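Local coordinates for protein (hdlp (histone deacetylase-like protein)) (Aquifex aeolicus, PDB 1C3P), which is a zinc-binding bacterial homologue of histone deacetylases, probably a deacetylase, and may take part in acetoin breakdown, at residues 169-174 against 189-194. Sequence-based numbering, arbitrary orientation.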
ATOM      1  N   ALA A 169       0.867   7.593  -0.207  1.00 14.11           N
ATOM      2  CA  ALA A 169       1.321   8.970   0.028  1.00 19.61           C
ATOM      3  C   ALA A 169       2.676   9.059   0.739  1.00 18.23           C
ATOM      4  O   ALA A 169       3.177  10.154   0.988  1.00 17.20           O
ATOM      5  CB  ALA A 169       0.246   9.758   0.831  1.00 13.56           C
ATOM      6  N   HIS A 170       3.252   7.908   1.084  1.00 16.53           N
ATOM      7  CA  HIS A 170       4.566   7.888   1.725  1.00 17.51           C
ATOM      8  C   HIS A 170       5.499   7.031   0.883  1.00 16.72           C
ATOM      9  O   HIS A 170       5.070   6.062   0.255  1.00 15.92           O
ATOM     10  CB  HIS A 170       4.503   7.309   3.148  1.00 22.32           C
ATOM     11  CG  HIS A 170       3.658   8.103   4.092  1.00 25.38           C
ATOM     12  ND1 HIS A 170       2.287   7.983   4.154  1.00 18.17           N
ATOM     13  CD2 HIS A 170       3.997   9.054   4.996  1.00 19.33           C
ATOM     14  CE1 HIS A 170       1.817   8.825   5.058  1.00 30.34           C
ATOM     15  NE2 HIS A 170       2.833   9.487   5.583  1.00 17.51           N
ATOM     16  N   HIS A 171       6.782   7.387   0.884  1.00 15.28           N
ATOM     17  CA  HIS A 171       7.809   6.678   0.123  1.00 12.53           C
ATOM     18  C   HIS A 171       8.068   5.242   0.601  1.00 15.55           C
ATOM     19  O   HIS A 171       8.146   4.979   1.802  1.00 17.03           O
ATOM     20  CB  HIS A 171       9.099   7.515   0.182  1.00 14.09           C
ATOM     21  CG  HIS A 171      10.323   6.830  -0.343  1.00 17.27           C
ATOM     22  ND1 HIS A 171      10.447   6.396  -1.645  1.00 26.73           N
ATOM     23  CD2 HIS A 171      11.501   6.536   0.263  1.00 12.48           C
ATOM     24  CE1 HIS A 171      11.643   5.860  -1.816  1.00 15.98           C
ATOM     25  NE2 HIS A 171      12.302   5.934  -0.673  1.00 20.03           N
ATOM     26  N   CYS A 172       8.185   4.315  -0.348  1.00 14.33           N
ATOM     27  CA  CYS A 172       8.477   2.910  -0.049  1.00 13.65           C
ATOM     28  C   CYS A 172       9.986   2.779   0.196  1.00 16.52           C
ATOM     29  O   CYS A 172      10.699   2.129  -0.571  1.00 14.95           O
ATOM     30  CB  CYS A 172       8.064   2.021  -1.238  1.00 12.99           C
ATOM     31  SG  CYS A 172       8.586   2.636  -2.869  1.00 17.17           S
ATOM     32  N   ASP A 173      10.473   3.369   1.281  1.00 15.42           N
ATOM     33  CA  ASP A 173      11.904   3.328   1.542  1.00 14.75           C
ATOM     34  C   ASP A 173      12.461   1.917   1.697  1.00 16.39           C
ATOM     35  O   ASP A 173      13.581   1.638   1.264  1.00 16.48           O
ATOM     36  CB  ASP A 173      12.271   4.207   2.752  1.00 17.73           C
ATOM     37  CG  ASP A 173      11.485   3.876   4.007  1.00 22.84           C
ATOM     38  OD1 ASP A 173      11.825   4.456   5.067  1.00 18.68           O
ATOM     39  OD2 ASP A 173      10.537   3.064   3.956  1.00 15.34           O
ATOM     40  N   GLY A 174      11.663   1.032   2.289  1.00 15.58           N
ATOM     41  CA  GLY A 174      12.064  -0.349   2.447  1.00 13.97           C
ATOM     42  C   GLY A 174      12.252  -0.992   1.078  1.00 18.44           C
ATOM     43  O   GLY A 174      13.271  -1.633   0.836  1.00 15.48           O
ATOM     44  N   SER A 189       7.929   5.488  -7.155  1.00 14.46           N
ATOM     45  CA  SER A 189       7.060   5.878  -6.057  1.00 14.56           C
ATOM     46  C   SER A 189       6.659   7.326  -6.140  1.00 15.24           C
ATOM     47  O   SER A 189       7.500   8.178  -6.360  1.00 21.46           O
ATOM     48  CB  SER A 189       7.737   5.665  -4.698  1.00 15.55           C
ATOM     49  OG  SER A 189       6.830   6.077  -3.690  1.00 14.09           O
ATOM     50  N   LEU A 190       5.370   7.613  -5.987  1.00 14.92           N
ATOM     51  CA  LEU A 190       4.940   9.002  -5.921  1.00 15.54           C
ATOM     52  C   LEU A 190       4.637   9.107  -4.423  1.00 14.31           C
ATOM     53  O   LEU A 190       4.107   8.172  -3.837  1.00 15.43           O
ATOM     54  CB  LEU A 190       3.646   9.296  -6.694  1.00 21.02           C
ATOM     55  CG  LEU A 190       3.338   8.873  -8.128  1.00 30.17           C
ATOM     56  CD1 LEU A 190       2.413   9.924  -8.722  1.00 19.75           C
ATOM     57  CD2 LEU A 190       4.567   8.728  -8.952  1.00 19.08           C
ATOM     58  N   HIS A 191       4.952  10.233  -3.800  1.00 16.88           N
ATOM     59  CA  HIS A 191       4.719  10.358  -2.369  1.00 14.34           C
ATOM     60  C   HIS A 191       4.937  11.784  -1.881  1.00 16.19           C
ATOM     61  O   HIS A 191       5.447  12.625  -2.625  1.00 16.73           O
ATOM     62  CB  HIS A 191       5.654   9.387  -1.643  1.00 17.34           C
ATOM     63  CG  HIS A 191       7.067   9.435  -2.153  1.00 14.27           C
ATOM     64  ND1 HIS A 191       7.954  10.444  -1.836  1.00 21.22           N
ATOM     65  CD2 HIS A 191       7.720   8.622  -3.016  1.00  9.60           C
ATOM     66  CE1 HIS A 191       9.094  10.247  -2.479  1.00 17.22           C
ATOM     67  NE2 HIS A 191       8.977   9.146  -3.201  1.00 20.70           N
ATOM     68  N   GLN A 192       4.498  12.062  -0.652  1.00 14.78           N
ATOM     69  CA  GLN A 192       4.696  13.393  -0.059  1.00 16.33           C
ATOM     70  C   GLN A 192       6.197  13.554   0.038  1.00 15.06           C
ATOM     71  O   GLN A 192       6.899  12.600   0.371  1.00 19.23           O
ATOM     72  CB  GLN A 192       4.132  13.466   1.360  1.00 17.07           C
ATOM     73  CG  GLN A 192       2.657  13.208   1.485  1.00 18.15           C
ATOM     74  CD  GLN A 192       2.270  12.997   2.930  1.00 14.74           C
ATOM     75  OE1 GLN A 192       1.996  13.956   3.677  1.00 20.46           O
ATOM     76  NE2 GLN A 192       2.302  11.738   3.361  1.00 13.44           N
ATOM     77  N   SER A 193       6.703  14.748  -0.241  1.00 15.63           N
ATOM     78  CA  SER A 193       8.140  14.946  -0.142  1.00 13.84           C
ATOM     79  C   SER A 193       8.679  14.683   1.282  1.00 11.80           C
ATOM     80  O   SER A 193       8.060  15.055   2.269  1.00 18.44           O
ATOM     81  CB  SER A 193       8.515  16.379  -0.553  1.00 17.28           C
ATOM     82  OG  SER A 193       9.905  16.594  -0.331  1.00 17.58           O
ATOM     83  N   PRO A 194       9.854  14.051   1.381  1.00 14.59           N
ATOM     84  CA  PRO A 194      10.511  13.732   2.656  1.00 15.30           C
ATOM     85  C   PRO A 194      10.944  15.047   3.312  1.00 16.40           C
ATOM     86  O   PRO A 194      11.356  15.066   4.477  1.00 19.43           O
ATOM     87  CB  PRO A 194      11.732  12.896   2.231  1.00 18.33           C
ATOM     88  CG  PRO A 194      11.450  12.512   0.792  1.00 22.34           C
ATOM     89  CD  PRO A 194      10.735  13.693   0.254  1.00 19.22           C
TER
HETATM   90  O   HOH W   1       7.068  10.105   1.923  1.00 18.81           O
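Gln192 reaches past the carbonyl of Ala169, bonding its oxygen through both backbone N and side-chain NE2. The backbone N donates to Ala169 O at 2.8 Å along a nearly straight line (174°), while NE2 donates to the same oxygen at 3.0 Å from the opposite face of the carbonyl plane. Along the side chain, CB packs near Ala169 O; CG, turned beside its own backbone N (chi1 -61°), comes within 3.1 Å of that oxygen, and CD lies farther from it at 3.6 Å. At the tip, NE2 stands over one face of the His170 ring, toward its rim, with the amide steeply inclined to the imidazole; OE1 takes the N-H of Lys267, which helps fix the amide's rotation. Next along, His171 CB sits 3.5 Å above the centre of the His191 ring, a CH-pi contact, and His191 ND1 is tied back to Gln192 O. A water bridges His171 N and Gln192 O. Earlier in the strand, Ser189 CB packs against Cys172 SG at 3.6 Å. The two bonds to Ala169 O tie the loop carrying His170 to the end of strand 185-192. His170, Asp168 and Asp258 bind zinc, which is absent from this model; Asp258 accepts from His170 ND1. The loop runs from strand 162-166 of the parallel sheet into helix 173-179, within the beta-alpha-beta unit completed by strand 185-192.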